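Local coordinates for protein polyketide cyclase / dehydrase and lipid transport (Nitrosospira multiformis, PDB 3P51) that is of unknown function but, as a member of the Bet v 1-like superfamily, probably binds a lipid or another hydrophobic small molecule, at residues I72-D77 with V108-S113; R20-H25 with I63-I68. One frame throughout, in Å; residues are numbered along the deposited sequence.

Interaction 1. Residues I72-D77 with V108-S113; sequences IMYSMD and VEWSGS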
loop_
_atom_site.group_PDB
_atom_site.type_symbol
_atom_site.label_atom_id
_atom_site.label_comp_id
_atom_site.label_asym_id
_atom_site.label_seq_id
_atom_site.Cartn_x
_atom_site.Cartn_y
_atom_site.Cartn_z
ATOM N N ILE A 72 12.664 -4.653 -1.630
ATOM C CA ILE A 72 13.551 -4.139 -2.661
ATOM C C ILE A 72 12.765 -4.120 -3.975
ATOM O O ILE A 72 12.200 -5.136 -4.359
ATOM C CB ILE A 72 14.756 -5.074 -2.848
ATOM C CG1 ILE A 72 15.617 -5.120 -1.589
ATOM C CG2 ILE A 72 15.579 -4.655 -4.063
ATOM C CD1 ILE A 72 16.814 -6.050 -1.719
HETATM N N MSE A 73 12.716 -2.980 -4.662
HETATM C CA MSE A 73 12.031 -2.928 -5.951
HETATM C C MSE A 73 12.977 -2.413 -7.009
HETATM O O MSE A 73 13.749 -1.500 -6.759
HETATM C CB MSE A 73 10.811 -2.014 -5.916
HETATM C CG MSE A 73 9.723 -2.424 -4.944
HETATM SE SE MSE A 73 8.181 -1.201 -5.065
HETATM C CE MSE A 73 8.199 -0.983 -6.992
ATOM N N TYR A 74 12.892 -2.972 -8.206
ATOM C CA TYR A 74 13.823 -2.587 -9.249
ATOM C C TYR A 74 13.180 -2.681 -10.617
ATOM O O TYR A 74 12.232 -3.450 -10.823
ATOM C CB TYR A 74 15.047 -3.505 -9.207
ATOM C CG TYR A 74 14.681 -4.968 -9.327
ATOM C CD1 TYR A 74 14.624 -5.595 -10.568
ATOM C CD2 TYR A 74 14.374 -5.718 -8.196
ATOM C CE1 TYR A 74 14.272 -6.939 -10.681
ATOM C CE2 TYR A 74 14.028 -7.054 -8.299
ATOM C CZ TYR A 74 13.977 -7.656 -9.537
ATOM O OH TYR A 74 13.626 -8.982 -9.631
ATOM N N SER A 75 13.711 -1.908 -11.560
ATOM C CA SER A 75 13.351 -2.060 -12.960
ATOM C C SER A 75 14.383 -2.957 -13.620
ATOM O O SER A 75 15.569 -2.884 -13.302
ATOM C CB SER A 75 13.326 -0.701 -13.665
ATOM O OG SER A 75 14.584 -0.043 -13.584
HETATM N N MSE A 76 13.931 -3.819 -14.524
HETATM C CA MSE A 76 14.854 -4.526 -15.397
HETATM C C MSE A 76 14.985 -3.739 -16.701
HETATM O O MSE A 76 14.073 -3.731 -17.525
HETATM C CB MSE A 76 14.360 -5.938 -15.692
HETATM C CG MSE A 76 15.390 -6.773 -16.417
HETATM SE SE MSE A 76 14.555 -8.189 -17.473
HETATM C CE MSE A 76 13.845 -9.221 -15.963
ATOM N N ASP A 77 16.124 -3.079 -16.881
ATOM C CA ASP A 77 16.334 -2.194 -18.025
ATOM C C ASP A 77 16.799 -2.943 -19.284
ATOM O O ASP A 77 16.520 -2.526 -20.410
ATOM C CB ASP A 77 17.342 -1.101 -17.652
ATOM C CG ASP A 77 17.031 -0.445 -16.297
ATOM O OD1 ASP A 77 15.838 -0.271 -15.964
ATOM O OD2 ASP A 77 17.988 -0.099 -15.572
ATOM N N VAL A 108 8.561 -15.258 2.041
ATOM C CA VAL A 108 9.228 -14.471 1.006
ATOM C C VAL A 108 8.364 -14.407 -0.248
ATOM O O VAL A 108 7.997 -15.438 -0.795
ATOM C CB VAL A 108 10.584 -15.095 0.609
ATOM C CG1 VAL A 108 11.346 -14.147 -0.301
ATOM C CG2 VAL A 108 11.405 -15.417 1.857
ATOM N N GLU A 109 8.047 -13.208 -0.716
ATOM C CA GLU A 109 7.295 -13.081 -1.962
ATOM C C GLU A 109 8.077 -12.281 -2.996
ATOM O O GLU A 109 8.798 -11.344 -2.665
ATOM C CB GLU A 109 5.923 -12.442 -1.719
ATOM C CG GLU A 109 5.993 -11.086 -1.062
ATOM C CD GLU A 109 4.624 -10.481 -0.797
ATOM O OE1 GLU A 109 3.621 -11.034 -1.290
ATOM O OE2 GLU A 109 4.554 -9.451 -0.087
ATOM N N TRP A 110 7.939 -12.673 -4.255
ATOM C CA TRP A 110 8.602 -11.983 -5.351
ATOM C C TRP A 110 7.584 -11.787 -6.464
ATOM O O TRP A 110 7.037 -12.760 -6.985
ATOM C CB TRP A 110 9.789 -12.804 -5.847
ATOM C CG TRP A 110 10.927 -11.984 -6.379
ATOM C CD1 TRP A 110 10.846 -10.804 -7.067
ATOM C CD2 TRP A 110 12.323 -12.281 -6.255
ATOM N NE1 TRP A 110 12.108 -10.359 -7.391
ATOM C CE2 TRP A 110 13.031 -11.247 -6.901
ATOM C CE3 TRP A 110 13.042 -13.330 -5.669
ATOM C CZ2 TRP A 110 14.427 -11.224 -6.971
ATOM C CZ3 TRP A 110 14.428 -13.305 -5.733
ATOM C CH2 TRP A 110 15.103 -12.260 -6.388
ATOM N N SER A 111 7.323 -10.528 -6.804
ATOM C CA SER A 111 6.397 -10.172 -7.871
ATOM C C SER A 111 7.143 -9.557 -9.050
ATOM O O SER A 111 8.165 -8.888 -8.883
ATOM C CB SER A 111 5.367 -9.144 -7.380
ATOM O OG SER A 111 4.860 -9.464 -6.094
ATOM N N GLY A 112 6.605 -9.767 -10.245
ATOM C CA GLY A 112 7.148 -9.154 -11.436
ATOM C C GLY A 112 5.992 -8.705 -12.289
ATOM O O GLY A 112 4.974 -9.389 -12.381
ATOM N N SER A 113 6.122 -7.544 -12.905
ATOM C CA SER A 113 5.100 -7.107 -13.836
ATOM C C SER A 113 5.725 -6.279 -14.933
ATOM O O SER A 113 6.737 -5.600 -14.718
ATOM C CB SER A 113 3.993 -6.336 -13.106
ATOM O OG SER A 113 4.512 -5.158 -12.505
#

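Interaction 2. Residues R20-H25 with I63-I68; sequences RIRNFH and IAYSEI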
loop_
_atom_site.group_PDB
_atom_site.type_symbol
_atom_site.label_atom_id
_atom_site.label_comp_id
_atom_site.label_asym_id
_atom_site.label_seq_id
_atom_site.Cartn_x
_atom_site.Cartn_y
_atom_site.Cartn_z
ATOM N N ARG A 20 20.676 -11.375 4.908
ATOM C CA ARG A 20 21.292 -12.072 3.790
ATOM C C ARG A 20 20.964 -11.448 2.417
ATOM O O ARG A 20 21.828 -11.393 1.544
ATOM C CB ARG A 20 20.870 -13.546 3.815
ATOM C CG ARG A 20 21.518 -14.418 2.731
ATOM C CD ARG A 20 22.997 -14.655 3.020
ATOM N NE ARG A 20 23.552 -15.727 2.190
ATOM C CZ ARG A 20 24.443 -15.555 1.216
ATOM N NH1 ARG A 20 24.903 -14.341 0.941
ATOM N NH2 ARG A 20 24.887 -16.606 0.527
ATOM N N ILE A 21 19.729 -10.977 2.226
ATOM C CA ILE A 21 19.286 -10.526 0.898
ATOM C C ILE A 21 19.199 -9.010 0.732
ATOM O O ILE A 21 18.894 -8.529 -0.346
ATOM C CB ILE A 21 17.898 -11.086 0.553
ATOM C CG1 ILE A 21 16.840 -10.518 1.504
ATOM C CG2 ILE A 21 17.909 -12.610 0.603
ATOM C CD1 ILE A 21 15.447 -10.495 0.924
ATOM N N ARG A 22 19.477 -8.262 1.794
ATOM C CA ARG A 22 19.128 -6.839 1.839
ATOM C C ARG A 22 20.003 -5.935 0.964
ATOM O O ARG A 22 19.702 -4.759 0.790
ATOM C CB ARG A 22 19.129 -6.326 3.290
ATOM C CG ARG A 22 20.502 -6.096 3.900
ATOM C CD ARG A 22 20.381 -5.641 5.368
ATOM N NE ARG A 22 21.683 -5.573 6.025
ATOM C CZ ARG A 22 22.328 -4.445 6.319
ATOM N NH1 ARG A 22 21.791 -3.263 6.025
ATOM N NH2 ARG A 22 23.508 -4.502 6.925
ATOM N N ASN A 23 21.078 -6.486 0.416
ATOM C CA ASN A 23 22.032 -5.684 -0.344
ATOM C C ASN A 23 21.851 -5.865 -1.852
ATOM O O ASN A 23 22.102 -6.933 -2.387
ATOM C CB ASN A 23 23.467 -6.020 0.081
ATOM C CG ASN A 23 24.487 -5.057 -0.497
ATOM O OD1 ASN A 23 24.433 -4.715 -1.674
ATOM N ND2 ASN A 23 25.410 -4.596 0.339
ATOM N N PHE A 24 21.390 -4.814 -2.524
ATOM C CA PHE A 24 21.104 -4.869 -3.962
ATOM C C PHE A 24 22.336 -5.307 -4.769
ATOM O O PHE A 24 22.198 -5.873 -5.846
ATOM C CB PHE A 24 20.565 -3.504 -4.420
ATOM C CG PHE A 24 20.207 -3.416 -5.879
ATOM C CD1 PHE A 24 19.006 -3.934 -6.349
ATOM C CD2 PHE A 24 21.041 -2.751 -6.774
ATOM C CE1 PHE A 24 18.656 -3.828 -7.707
ATOM C CE2 PHE A 24 20.701 -2.635 -8.134
ATOM C CZ PHE A 24 19.504 -3.177 -8.596
ATOM N N HIS A 25 23.539 -5.081 -4.241
ATOM C CA HIS A 25 24.749 -5.483 -4.960
ATOM C C HIS A 25 25.351 -6.816 -4.501
ATOM O O HIS A 25 26.387 -7.230 -5.024
ATOM C CB HIS A 25 25.822 -4.397 -4.893
ATOM C CG HIS A 25 25.486 -3.161 -5.668
ATOM N ND1 HIS A 25 25.728 -1.892 -5.185
ATOM C CD2 HIS A 25 24.942 -2.998 -6.895
ATOM C CE1 HIS A 25 25.340 -1.001 -6.077
ATOM N NE2 HIS A 25 24.857 -1.646 -7.126
ATOM N N ILE A 63 14.780 0.986 -7.750
ATOM C CA ILE A 63 13.817 2.083 -7.864
ATOM C C ILE A 63 13.089 2.362 -6.548
ATOM O O ILE A 63 12.439 3.400 -6.393
ATOM C CB ILE A 63 12.795 1.815 -8.983
ATOM C CG1 ILE A 63 11.907 0.618 -8.617
ATOM C CG2 ILE A 63 13.520 1.567 -10.337
ATOM C CD1 ILE A 63 10.905 0.237 -9.713
ATOM N N ALA A 64 13.179 1.424 -5.605
ATOM C CA ALA A 64 12.641 1.646 -4.271
ATOM C C ALA A 64 13.267 0.651 -3.302
ATOM O O ALA A 64 13.560 -0.492 -3.668
ATOM C CB ALA A 64 11.106 1.532 -4.258
ATOM N N TYR A 65 13.472 1.104 -2.070
ATOM C CA TYR A 65 14.060 0.277 -1.020
ATOM C C TYR A 65 13.399 0.646 0.306
ATOM O O TYR A 65 13.224 1.829 0.620
ATOM C CB TYR A 65 15.567 0.520 -0.943
ATOM C CG TYR A 65 16.332 -0.442 -0.061
ATOM C CD1 TYR A 65 17.107 -1.451 -0.616
ATOM C CD2 TYR A 65 16.288 -0.334 1.320
ATOM C CE1 TYR A 65 17.827 -2.335 0.194
ATOM C CE2 TYR A 65 17.001 -1.209 2.140
ATOM C CZ TYR A 65 17.769 -2.210 1.562
ATOM O OH TYR A 65 18.481 -3.085 2.359
ATOM N N SER A 66 13.008 -0.367 1.068
ATOM C CA SER A 66 12.398 -0.153 2.367
ATOM C C SER A 66 13.041 -1.043 3.429
ATOM O O SER A 66 12.916 -2.273 3.396
ATOM C CB SER A 66 10.893 -0.402 2.314
ATOM O OG SER A 66 10.300 -0.101 3.576
ATOM N N GLU A 67 13.749 -0.418 4.362
ATOM C CA GLU A 67 14.318 -1.148 5.476
ATOM C C GLU A 67 13.177 -1.544 6.413
ATOM O O GLU A 67 13.151 -2.660 6.939
ATOM C CB GLU A 67 15.338 -0.278 6.218
ATOM C CG GLU A 67 15.845 -0.884 7.521
ATOM C CD GLU A 67 16.718 -2.111 7.288
ATOM O OE1 GLU A 67 17.176 -2.322 6.142
ATOM O OE2 GLU A 67 16.948 -2.864 8.256
ATOM N N ILE A 68 12.232 -0.627 6.619
ATOM C CA ILE A 68 11.150 -0.878 7.563
ATOM C C ILE A 68 10.215 -1.980 7.072
ATOM O O ILE A 68 9.780 -2.809 7.860
ATOM C CB ILE A 68 10.368 0.404 7.915
ATOM C CG1 ILE A 68 9.285 0.111 8.961
ATOM C CG2 ILE A 68 9.776 1.044 6.675
ATOM C CD1 ILE A 68 8.433 1.327 9.317
HETATM O O HOH W 1 19.401 -2.160 4.758
#

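Interaction 1. Residues I72-D77 with V108-S113
Inside the curved antiparallel sheet of this Bet v 1-like fold, Tyr-74 on strand 71-78 and Trp-110 on strand 105-116 reach across the concave side and meet over strand 88-100, which runs between their backbones. Only these two side chains join the segments, and both are buried. The phenol oxygen comes to the pyrrole edge of the indole: Trp-110 NE1 donates to Tyr-74 OH at 3.0 Å. The bond is bent, with an N-H...O angle of 136°, and the oxygen lies 23° out of the indole plane. Beside it the benzo edge turns in as well, with Trp-110 CZ2 at 3.6 Å from Tyr-74 OH. Ring contact is slight and made at the edges: Tyr-74 CZ lies 3.9 Å from Trp-110 NE1, and the nearest carbons, Tyr-74 CE2 and Trp-110 CZ2, are 4.4 Å apart. The two side chains cross at about a right angle. The CG of Tyr-74 sits between the backbone N and the carbonyl carbon (chi1 56°), which helps to turn the ring toward Trp-110.

Helix 120-139 closes over the pair: its Tyr-129 shares a hydrogen bond with Tyr-74 OH and lays its ring against that of Trp-110, while Arg-52 makes a cation-pi contact with the Tyr-74 ring. Further along, Ser-75 OG donates to Asp-77 OD1 at 2.7 Å, and Asp-77 OD2 is held by a salt bridge to Arg-51. The buried phenol oxygen thus has two partners, Trp-110 and Tyr-129, and the indole N-H is satisfied within the core, so polar groups are matched where sheet and long helix face each other.

Interaction 2. Residues R20-H25 with I63-I68
Where helix 14-21 gives way to the loop around Arg-22, the chain is tied to strand 58-66 by a tyrosine hydroxyl and a bridging water. Tyr-65 OH donates to the backbone carbonyl Arg-22 O at 2.6 Å, a short bond that meets the oxygen at a C=O...O angle of 130° and from 23° out of the carbonyl plane. The carbonyl oxygen lies at the edge of the phenol ring, in its plane, and also approaches Tyr-65 CE1 at 3.1 Å. With CG anti to the backbone N (chi1 -170°), Tyr-65 carries its ring across to the loop, where the hydroxyl also packs against Arg-22 CB at 3.4 Å.

A single water completes the junction. It gives one hydrogen to Tyr-65 OH at 2.7 Å and the other to Glu-67 OE1 at 2.6 Å, and accepts from Arg-22 NH1, lying in the guanidinium plane at its edge. Arg-22 NH1 and Glu-67 OE1 stay 4.7 Å apart, so their opposite charges are linked through the water. Trp-18 of helix 14-21 gives Glu-67 OE1 a second partner. A little further on, Asn-23 OD1 accepts from His-25 N in an Asx turn that shapes the loop.

A phenylalanine in place of Tyr-65 would probably leave Arg-22 O without its donor and the water without one of its acceptors. As modelled, the phenol oxygen gives its proton to the loop and takes one from the water, which in turn relays between arginine and carboxylate; this polar network ties the loop after helix 14-21 to strand 58-66, with Trp-18 adding a link from the helix itself, on the strand whose Ala-64, Tyr-65 and Ser-66 pair with a strand of a second subunit.

In the fold
Strands 58-66 and 71-78 follow each other in the chain and lie side by side in the sheet, so interactions 1 and 2 share one framework, their centres about 11 Å apart. Backbone bonds join them directly: Met-73 N lies 2.8 Å from Ala-64 O and Met-73 O 2.9 Å from Ile-63 N, with Ile-63 and Ala-64 forming a classic beta bulge opposite Met-73. Ile-72 CD1 also packs on Ile-21 O at 3.5 Å. Phe-24 touches Tyr-74, and Arg-52 makes cation-pi contacts with both. Interaction 1 lies between sheet and long helix, where relatives of this fold bind their ligands; interaction 2 joins the loop after helix 14-21 to the neighbouring strand 58-66.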